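Local coordinates for protein putative acetyltransferase (Streptococcus mutans, PDB 3LD2) that binds coenzyme A and probably transfers an acyl group from its acylated form to an acceptor, at residues K36-L41 with V85-D90; H109-G114 with Q143-H148; A169-Q174 with D184-Y189. One frame throughout, in Å; residues are numbered along the deposited sequence.

Contact 1. Residues K36-L41 with V85-D90; sequences KISPML and VAKIKD
Four backbone hydrogen bonds join Lys-36 to Lys-87 and Ser-38 to Val-85, closing two antiparallel hydrogen-bonded pairs between strands whose short axes run at 136° to each other. In the first pair Lys-36 N gives to Lys-87 O, and Lys-87 N returns a bond to Lys-36 O at 2.9 Å. In the second, Ser-38 N gives to Val-85 O, and Val-85 N reaches Ser-38 O at 2.9 Å. Between them sits the non-hydrogen-bonded pair Ile-37 and Ala-86, where the backbones draw closer and Ile-37 CA lies 3.3 Å from Val-85 O in a CA-H...O contact.

Apolar packing differs on the two faces of the sheet. On the face of Ile-37 and Ala-86, Ile-37 CG1 lies 4.0 Å from Ala-86 CB; standing anti to the carbonyl carbon (chi1 -73°), CG1 is the branch brought nearest that methyl. Both side chains also touch helix 126-138, Ile-37 on Ala-129, Leu-130 and Ile-133, Ala-86 on Leu-130. On the other face Val-85 turns its CG2 branch to the start of the Met-40 side chain, 4.1 Å from Met-40 CG, the two side chains crossing at a slant. Met-40, a selenomethionine, bends at chi3 and with Val-85 packs against Val-48 of helix 45-55.

Charge pairing lies on the Val-85 face, at the end of the Lys-87 chain. Lys-87 NZ bridges to Asp-90 OD1 at 3.1 Å, coming from above the carboxylate plane, and forms a second salt bridge with Asp-44, so the ammonium group is shared by two acids, one of them next to the start of helix 45-55.

This is the first strand of the GNAT fold, paired antiparallel with the second at the edge of the central sheet, with a helix packed on each face.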
loop_
_atom_site.group_PDB
_atom_site.type_symbol
_atom_site.label_atom_id
_atom_site.label_comp_id
_atom_site.label_asym_id
_atom_site.label_seq_id
_atom_site.Cartn_x
_atom_site.Cartn_y
_atom_site.Cartn_z
ATOM N N LYS A 36 8.333 -3.443 -15.749
ATOM C CA LYS A 36 7.873 -2.084 -16.005
ATOM C C LYS A 36 6.724 -1.664 -15.090
ATOM O O LYS A 36 5.846 -2.463 -14.731
ATOM C CB LYS A 36 7.491 -1.892 -17.480
ATOM C CG LYS A 36 8.652 -2.032 -18.469
ATOM C CD LYS A 36 8.230 -1.673 -19.901
ATOM C CE LYS A 36 9.123 -2.343 -20.940
ATOM N NZ LYS A 36 10.554 -2.137 -20.647
ATOM N N ILE A 37 6.747 -0.394 -14.710
ATOM C CA ILE A 37 5.670 0.185 -13.922
ATOM C C ILE A 37 4.841 1.117 -14.785
ATOM O O ILE A 37 5.367 1.886 -15.600
ATOM C CB ILE A 37 6.200 0.941 -12.698
ATOM C CG1 ILE A 37 6.688 -0.060 -11.651
ATOM C CG2 ILE A 37 5.109 1.814 -12.112
ATOM C CD1 ILE A 37 7.946 0.395 -10.970
ATOM N N SER A 38 3.533 1.043 -14.591
ATOM C CA SER A 38 2.608 1.743 -15.450
ATOM C C SER A 38 1.292 1.997 -14.710
ATOM O O SER A 38 1.029 1.379 -13.668
ATOM C CB SER A 38 2.363 0.898 -16.695
ATOM O OG SER A 38 1.598 -0.251 -16.373
ATOM N N PRO A 39 0.467 2.921 -15.241
ATOM C CA PRO A 39 -0.859 3.216 -14.680
ATOM C C PRO A 39 -1.759 1.991 -14.778
ATOM O O PRO A 39 -1.710 1.282 -15.773
ATOM C CB PRO A 39 -1.397 4.309 -15.610
ATOM C CG PRO A 39 -0.206 4.854 -16.324
ATOM C CD PRO A 39 0.822 3.796 -16.375
HETATM N N MSE A 40 -2.584 1.738 -13.780
HETATM C CA MSE A 40 -3.476 0.582 -13.841
HETATM C C MSE A 40 -4.595 0.778 -14.878
HETATM O O MSE A 40 -5.211 1.842 -14.954
HETATM C CB MSE A 40 -4.074 0.286 -12.461
HETATM C CG MSE A 40 -4.913 -0.980 -12.431
HETATM SE SE MSE A 40 -6.008 -1.266 -10.796
HETATM C CE MSE A 40 -7.449 0.057 -11.047
ATOM N N LEU A 41 -4.858 -0.262 -15.665
ATOM C CA LEU A 41 -5.916 -0.242 -16.658
ATOM C C LEU A 41 -7.188 -0.832 -16.115
ATOM O O LEU A 41 -7.175 -1.692 -15.232
ATOM C CB LEU A 41 -5.534 -1.082 -17.871
ATOM C CG LEU A 41 -4.397 -0.610 -18.746
ATOM C CD1 LEU A 41 -4.113 -1.702 -19.731
ATOM C CD2 LEU A 41 -4.787 0.691 -19.422
ATOM N N VAL A 85 0.879 -0.063 -11.178
ATOM C CA VAL A 85 0.963 -1.502 -11.314
ATOM C C VAL A 85 2.333 -1.923 -11.875
ATOM O O VAL A 85 2.964 -1.194 -12.642
ATOM C CB VAL A 85 -0.230 -2.001 -12.152
ATOM C CG1 VAL A 85 0.198 -3.001 -13.182
ATOM C CG2 VAL A 85 -1.315 -2.568 -11.253
ATOM N N ALA A 86 2.846 -3.063 -11.441
ATOM C CA ALA A 86 4.103 -3.544 -12.013
ATOM C C ALA A 86 3.859 -4.834 -12.776
ATOM O O ALA A 86 3.117 -5.703 -12.330
ATOM C CB ALA A 86 5.168 -3.711 -10.951
ATOM N N LYS A 87 4.447 -4.939 -13.956
ATOM C CA LYS A 87 4.215 -6.109 -14.797
ATOM C C LYS A 87 5.533 -6.716 -15.223
ATOM O O LYS A 87 6.543 -6.010 -15.404
ATOM C CB LYS A 87 3.400 -5.760 -16.050
ATOM C CG LYS A 87 1.985 -5.239 -15.818
ATOM C CD LYS A 87 1.250 -5.100 -17.160
ATOM C CE LYS A 87 0.097 -4.106 -17.108
ATOM N NZ LYS A 87 -1.107 -4.536 -17.902
ATOM N N ILE A 88 5.506 -8.032 -15.383
ATOM C CA ILE A 88 6.618 -8.786 -15.949
ATOM C C ILE A 88 6.023 -9.697 -17.026
ATOM O O ILE A 88 5.382 -10.693 -16.702
ATOM C CB ILE A 88 7.346 -9.607 -14.863
ATOM C CG1 ILE A 88 8.000 -8.677 -13.852
ATOM C CG2 ILE A 88 8.434 -10.466 -15.472
ATOM C CD1 ILE A 88 8.853 -9.392 -12.821
ATOM N N LYS A 89 6.213 -9.327 -18.294
ATOM C CA LYS A 89 5.498 -9.930 -19.430
ATOM C C LYS A 89 3.988 -9.579 -19.473
ATOM O O LYS A 89 3.139 -10.444 -19.701
ATOM C CB LYS A 89 5.708 -11.450 -19.483
ATOM C CG LYS A 89 4.626 -12.259 -18.775
ATOM C CD LYS A 89 4.886 -13.745 -18.842
ATOM C CE LYS A 89 6.311 -14.066 -18.413
ATOM N NZ LYS A 89 6.639 -15.506 -18.649
ATOM N N ASP A 90 3.650 -8.307 -19.287
ATOM C CA ASP A 90 2.236 -7.911 -19.168
ATOM C C ASP A 90 1.422 -8.803 -18.203
ATOM O O ASP A 90 0.197 -8.870 -18.271
ATOM C CB ASP A 90 1.551 -7.791 -20.542
ATOM C CG ASP A 90 0.534 -6.627 -20.597
ATOM O OD1 ASP A 90 -0.578 -6.768 -20.024
ATOM O OD2 ASP A 90 0.853 -5.569 -21.210
#

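Contact 2. Residues H109-G114 with Q143-H148; sequences HIVTFG and QKVLIH
Phe-113 reaches across from strand 110-114 to cover Val-145 and Ile-147 of the parallel strand 144-148. Its CB carries CG between the backbone N and the carbonyl carbon (chi1 70°), which swings the ring over the neighbouring strand. Along the ring, CD2 lies near both Val-145 CG1 and Ile-147 CG2. Next comes CE2, 3.6 Å from Val-145 CG1, a methyl lying in the ring plane at its edge. Ile-147 CG2 instead sits over a face, 4.0 Å from the ring centroid of Phe-113, making a CH-pi contact. The far atom, CZ, meets Ile-147 CD1 at 4.1 Å. Phe-134 of helix 126-138 meets the ring from outside the pair, its plane turned by about 45°.

Beside Phe-113, Val-111 and Val-145 lie side by side, while Ile-110 CG2 packs 3.9 Å from Leu-146 CB on the other face of the sheet. Backbone bonds set this register: His-109 O accepts from two donors, Gln-143 N at 2.8 Å and, longer, Lys-144 N; Val-111 bonds through its N to Lys-144 O and through its O to Leu-146 N. Thr-112 then continues the ladder with its side chain: OG1, anti to its amide nitrogen (chi1 -169°), donates to Leu-146 O at 2.9 Å, in the carbonyl plane.

The hydroxyl thus stands in for a main-chain donor where the strands begin to part, and Phe-113 spans the diverging strands with carbon contacts, the nearest atoms of its side chain about 7 Å from the bound coenzyme A.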
loop_
_atom_site.group_PDB
_atom_site.type_symbol
_atom_site.label_atom_id
_atom_site.label_comp_id
_atom_site.label_asym_id
_atom_site.label_seq_id
_atom_site.Cartn_x
_atom_site.Cartn_y
_atom_site.Cartn_z
ATOM N N HIS A 109 -3.145 17.817 2.980
ATOM C CA HIS A 109 -1.740 17.767 2.599
ATOM C C HIS A 109 -1.057 16.418 2.942
ATOM O O HIS A 109 0.154 16.284 2.813
ATOM C CB HIS A 109 -0.999 18.933 3.256
ATOM C CG HIS A 109 -0.989 18.859 4.746
ATOM N ND1 HIS A 109 -2.136 18.967 5.501
ATOM C CD2 HIS A 109 0.021 18.639 5.621
ATOM C CE1 HIS A 109 -1.830 18.845 6.779
ATOM N NE2 HIS A 109 -0.527 18.642 6.878
ATOM N N ILE A 110 -1.838 15.435 3.374
ATOM C CA ILE A 110 -1.308 14.127 3.749
ATOM C C ILE A 110 -1.779 13.034 2.788
ATOM O O ILE A 110 -2.967 12.760 2.693
ATOM C CB ILE A 110 -1.737 13.731 5.191
ATOM C CG1 ILE A 110 -1.406 14.860 6.176
ATOM C CG2 ILE A 110 -1.072 12.423 5.602
ATOM C CD1 ILE A 110 -1.874 14.608 7.595
ATOM N N VAL A 111 -0.853 12.400 2.083
ATOM C CA VAL A 111 -1.221 11.263 1.231
ATOM C C VAL A 111 -1.010 9.908 1.951
ATOM O O VAL A 111 -0.126 9.780 2.810
ATOM C CB VAL A 111 -0.526 11.335 -0.163
ATOM C CG1 VAL A 111 0.975 11.127 -0.055
ATOM C CG2 VAL A 111 -1.143 10.345 -1.127
ATOM N N THR A 112 -1.855 8.922 1.653
ATOM C CA THR A 112 -1.626 7.535 2.118
ATOM C C THR A 112 -1.591 6.503 0.938
ATOM O O THR A 112 -1.935 6.847 -0.198
ATOM C CB THR A 112 -2.646 7.127 3.238
ATOM O OG1 THR A 112 -2.253 5.887 3.867
ATOM C CG2 THR A 112 -4.040 6.998 2.683
ATOM N N PHE A 113 -1.162 5.261 1.198
ATOM C CA PHE A 113 -1.059 4.238 0.139
ATOM C C PHE A 113 -1.003 2.818 0.663
ATOM O O PHE A 113 -0.582 2.581 1.784
ATOM C CB PHE A 113 0.173 4.471 -0.747
ATOM C CG PHE A 113 1.474 4.195 -0.055
ATOM C CD1 PHE A 113 2.093 2.959 -0.178
ATOM C CD2 PHE A 113 2.076 5.164 0.730
ATOM C CE1 PHE A 113 3.299 2.693 0.466
ATOM C CE2 PHE A 113 3.275 4.917 1.382
ATOM C CZ PHE A 113 3.891 3.676 1.250
ATOM N N GLY A 114 -1.437 1.870 -0.161
ATOM C CA GLY A 114 -1.227 0.454 0.102
ATOM C C GLY A 114 -0.304 -0.099 -0.976
ATOM O O GLY A 114 -0.095 0.547 -2.006
ATOM N N GLN A 143 2.511 17.177 1.507
ATOM C CA GLN A 143 3.606 17.529 2.408
ATOM C C GLN A 143 4.144 16.278 3.088
ATOM O O GLN A 143 5.338 16.165 3.371
ATOM C CB GLN A 143 3.110 18.496 3.488
ATOM C CG GLN A 143 2.764 19.891 2.991
ATOM C CD GLN A 143 3.971 20.608 2.439
ATOM O OE1 GLN A 143 4.060 20.838 1.232
ATOM N NE2 GLN A 143 4.928 20.947 3.315
ATOM N N LYS A 144 3.238 15.337 3.335
ATOM C CA LYS A 144 3.501 14.249 4.243
ATOM C C LYS A 144 2.789 12.979 3.819
ATOM O O LYS A 144 1.600 13.000 3.469
ATOM C CB LYS A 144 3.029 14.643 5.644
ATOM C CG LYS A 144 3.330 13.634 6.713
ATOM C CD LYS A 144 2.399 13.809 7.882
ATOM C CE LYS A 144 2.919 13.081 9.113
ATOM N NZ LYS A 144 2.282 13.584 10.352
ATOM N N VAL A 145 3.540 11.880 3.851
ATOM C CA VAL A 145 2.980 10.550 3.695
ATOM C C VAL A 145 2.800 9.932 5.070
ATOM O O VAL A 145 3.665 10.029 5.926
ATOM C CB VAL A 145 3.918 9.600 2.931
ATOM C CG1 VAL A 145 3.187 8.313 2.610
ATOM C CG2 VAL A 145 4.446 10.253 1.698
ATOM N N LEU A 146 1.690 9.251 5.252
ATOM C CA LEU A 146 1.461 8.557 6.483
ATOM C C LEU A 146 0.752 7.199 6.261
ATOM O O LEU A 146 -0.259 7.122 5.552
ATOM C CB LEU A 146 0.692 9.479 7.429
ATOM C CG LEU A 146 0.542 9.032 8.870
ATOM C CD1 LEU A 146 0.629 10.195 9.807
ATOM C CD2 LEU A 146 -0.795 8.334 9.007
ATOM N N ILE A 147 1.302 6.143 6.873
ATOM C CA ILE A 147 0.719 4.796 6.801
ATOM C C ILE A 147 0.651 4.073 8.143
ATOM O O ILE A 147 1.394 4.373 9.082
ATOM C CB ILE A 147 1.504 3.890 5.846
ATOM C CG1 ILE A 147 2.982 3.903 6.230
ATOM C CG2 ILE A 147 1.290 4.325 4.379
ATOM C CD1 ILE A 147 3.869 3.151 5.274
ATOM N N HIS A 148 -0.252 3.107 8.206
ATOM C CA HIS A 148 -0.428 2.242 9.362
ATOM C C HIS A 148 0.105 0.851 9.035
ATOM O O HIS A 148 -0.274 0.275 8.017
ATOM C CB HIS A 148 -1.905 2.114 9.678
ATOM C CG HIS A 148 -2.508 3.355 10.247
ATOM N ND1 HIS A 148 -2.850 3.470 11.576
ATOM C CD2 HIS A 148 -2.829 4.537 9.670
ATOM C CE1 HIS A 148 -3.365 4.667 11.791
ATOM N NE2 HIS A 148 -3.364 5.334 10.651
#

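Contact 3. Residues A169-Q174 with D184-Y189; sequences ARLTKQ and DLIYSY
Leu-171 N gives a nearly straight bond of 2.8 Å to Asp-184 O, and Asp-184 N answers to Leu-171 O. A second reciprocal pair holds Ala-169 to Ile-186, with Ile-186 N 2.9 Å from Ala-169 O. Side chains follow this antiparallel register. Arg-170 and Leu-185 run side by side, Leu-185 CD2 lying 3.7 Å from Arg-170 CG. On the other face Ala-169 CB rests 4.0 Å from Ile-186 CB, while Gln-174, beyond the corner at Thr-172 and Lys-173, folds back to bring its CG 3.7 Å from Asp-184 CB.

Outward from this shell, the polar ends are fixed by neighbours. The Arg-170 chain stays extended to NE, which forms a salt bridge with Asp-183; Thr-172 OG1 lies above one face of the guanidinium, toward its rim. Asp-183 also takes the Lys-173 amide at the corner. The Asp-184 carboxylate accepts from His-148 on strand 144-150, and Leu-185 leans on Val-157 of helix 154-162.

Such pairing is that of the C-terminal beta hairpin of the GNAT fold, strands 166-177 and 180-190, whose first strand forms an edge of the sheet.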
loop_
_atom_site.group_PDB
_atom_site.type_symbol
_atom_site.label_atom_id
_atom_site.label_comp_id
_atom_site.label_asym_id
_atom_site.label_seq_id
_atom_site.Cartn_x
_atom_site.Cartn_y
_atom_site.Cartn_z
ATOM N N ALA A 169 4.657 6.872 15.323
ATOM C CA ALA A 169 3.875 6.540 16.495
ATOM C C ALA A 169 3.669 5.053 16.620
ATOM O O ALA A 169 3.820 4.296 15.667
ATOM C CB ALA A 169 2.526 7.239 16.449
ATOM N N ARG A 170 3.282 4.650 17.817
ATOM C CA ARG A 170 2.959 3.269 18.063
ATOM C C ARG A 170 1.700 3.229 18.906
ATOM O O ARG A 170 1.669 3.796 19.975
ATOM C CB ARG A 170 4.120 2.598 18.771
ATOM C CG ARG A 170 3.764 1.261 19.341
ATOM C CD ARG A 170 4.960 0.533 19.913
ATOM N NE ARG A 170 4.452 -0.542 20.756
ATOM C CZ ARG A 170 4.675 -0.646 22.061
ATOM N NH1 ARG A 170 5.443 0.249 22.683
ATOM N NH2 ARG A 170 4.142 -1.655 22.733
ATOM N N LEU A 171 0.643 2.609 18.387
ATOM C CA LEU A 171 -0.588 2.416 19.140
ATOM C C LEU A 171 -0.604 0.996 19.672
ATOM O O LEU A 171 -0.592 0.016 18.933
ATOM C CB LEU A 171 -1.820 2.657 18.280
ATOM C CG LEU A 171 -1.908 4.030 17.616
ATOM C CD1 LEU A 171 -3.267 4.214 16.939
ATOM C CD2 LEU A 171 -1.655 5.123 18.649
ATOM N N THR A 172 -0.643 0.928 20.986
ATOM C CA THR A 172 -0.522 -0.276 21.751
ATOM C C THR A 172 -1.775 -1.121 21.747
ATOM O O THR A 172 -2.901 -0.626 21.987
ATOM C CB THR A 172 -0.183 0.128 23.173
ATOM O OG1 THR A 172 1.238 0.087 23.328
ATOM C CG2 THR A 172 -0.857 -0.773 24.186
ATOM N N LYS A 173 -1.558 -2.404 21.467
ATOM C CA LYS A 173 -2.614 -3.410 21.496
ATOM C C LYS A 173 -3.865 -3.008 20.739
ATOM O O LYS A 173 -4.973 -3.255 21.204
ATOM C CB LYS A 173 -2.966 -3.771 22.935
ATOM C CG LYS A 173 -1.861 -4.548 23.622
ATOM C CD LYS A 173 -2.012 -4.549 25.114
ATOM C CE LYS A 173 -0.965 -3.642 25.733
ATOM N NZ LYS A 173 -1.466 -2.909 26.942
ATOM N N GLN A 174 -3.689 -2.422 19.559
ATOM C CA GLN A 174 -4.817 -1.965 18.752
ATOM C C GLN A 174 -5.674 -3.109 18.253
ATOM O O GLN A 174 -6.883 -2.971 18.116
ATOM C CB GLN A 174 -4.344 -1.147 17.547
ATOM C CG GLN A 174 -4.144 0.328 17.820
ATOM C CD GLN A 174 -5.274 0.930 18.613
ATOM O OE1 GLN A 174 -5.302 0.831 19.837
ATOM N NE2 GLN A 174 -6.209 1.578 17.921
ATOM N N ASP A 184 -0.243 -1.145 16.293
ATOM C CA ASP A 184 -0.355 -0.406 15.056
ATOM C C ASP A 184 0.810 0.566 14.990
ATOM O O ASP A 184 0.912 1.483 15.809
ATOM C CB ASP A 184 -1.679 0.342 15.042
ATOM C CG ASP A 184 -1.988 0.970 13.702
ATOM O OD1 ASP A 184 -1.392 0.545 12.683
ATOM O OD2 ASP A 184 -2.845 1.883 13.679
ATOM N N LEU A 185 1.708 0.364 14.036
ATOM C CA LEU A 185 2.843 1.257 13.891
ATOM C C LEU A 185 2.580 2.231 12.772
ATOM O O LEU A 185 2.208 1.839 11.666
ATOM C CB LEU A 185 4.119 0.482 13.612
ATOM C CG LEU A 185 4.407 -0.671 14.561
ATOM C CD1 LEU A 185 5.700 -1.357 14.131
ATOM C CD2 LEU A 185 4.462 -0.145 15.979
ATOM N N ILE A 186 2.761 3.509 13.077
ATOM C CA ILE A 186 2.395 4.562 12.159
ATOM C C ILE A 186 3.664 5.122 11.602
ATOM O O ILE A 186 4.465 5.675 12.355
ATOM C CB ILE A 186 1.586 5.651 12.872
ATOM C CG1 ILE A 186 0.276 5.041 13.353
ATOM C CG2 ILE A 186 1.314 6.836 11.928
ATOM C CD1 ILE A 186 -0.660 6.022 13.961
ATOM N N TYR A 187 3.845 4.946 10.292
ATOM C CA TYR A 187 5.041 5.405 9.595
ATOM C C TYR A 187 4.775 6.636 8.744
ATOM O O TYR A 187 3.715 6.781 8.136
ATOM C CB TYR A 187 5.623 4.288 8.722
ATOM C CG TYR A 187 6.439 3.278 9.494
ATOM C CD1 TYR A 187 7.816 3.413 9.619
ATOM C CD2 TYR A 187 5.831 2.195 10.116
ATOM C CE1 TYR A 187 8.557 2.505 10.335
ATOM C CE2 TYR A 187 6.572 1.266 10.835
ATOM C CZ TYR A 187 7.922 1.431 10.945
ATOM O OH TYR A 187 8.651 0.505 11.642
ATOM N N SER A 188 5.736 7.536 8.674
ATOM C CA SER A 188 5.494 8.725 7.888
ATOM C C SER A 188 6.680 9.028 7.012
ATOM O O SER A 188 7.732 8.407 7.138
ATOM C CB SER A 188 5.084 9.920 8.774
ATOM O OG SER A 188 6.121 10.284 9.653
ATOM N N TYR A 189 6.492 9.964 6.090
ATOM C CA TYR A 189 7.556 10.343 5.180
ATOM C C TYR A 189 7.440 11.821 4.904
ATOM O O TYR A 189 6.361 12.308 4.560
ATOM C CB TYR A 189 7.441 9.550 3.870
ATOM C CG TYR A 189 8.689 9.575 3.012
ATOM C CD1 TYR A 189 9.491 8.446 2.878
ATOM C CD2 TYR A 189 9.056 10.721 2.330
ATOM C CE1 TYR A 189 10.629 8.463 2.100
ATOM C CE2 TYR A 189 10.190 10.750 1.547
ATOM C CZ TYR A 189 10.968 9.623 1.428
ATOM O OH TYR A 189 12.095 9.672 0.640
#

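In the fold
All three contacts pair strands of one mixed sheet, but at different depths. Contact 2 lies nearest the chain's centre and joins parallel strands of a beta-alpha-beta unit, with half its touching residues buried. Contacts 1 and 3 are antiparallel edge pairings on opposite sides of that centre, their centres 31 Å apart. Contacts 1 and 2 are partly buried, whereas contact 3 lies at the surface. Charged ends in all three find acid partners, Lys-144 of contact 2 pairing with Glu-168; what sets contact 2 apart is its aromatic-aliphatic cluster on one face. Contacts 2 and 3 touch through adjacent strands 144-150 and 180-190, where Ile-147 O lies 2.8 Å from Tyr-187 N; contact 1 touches neither.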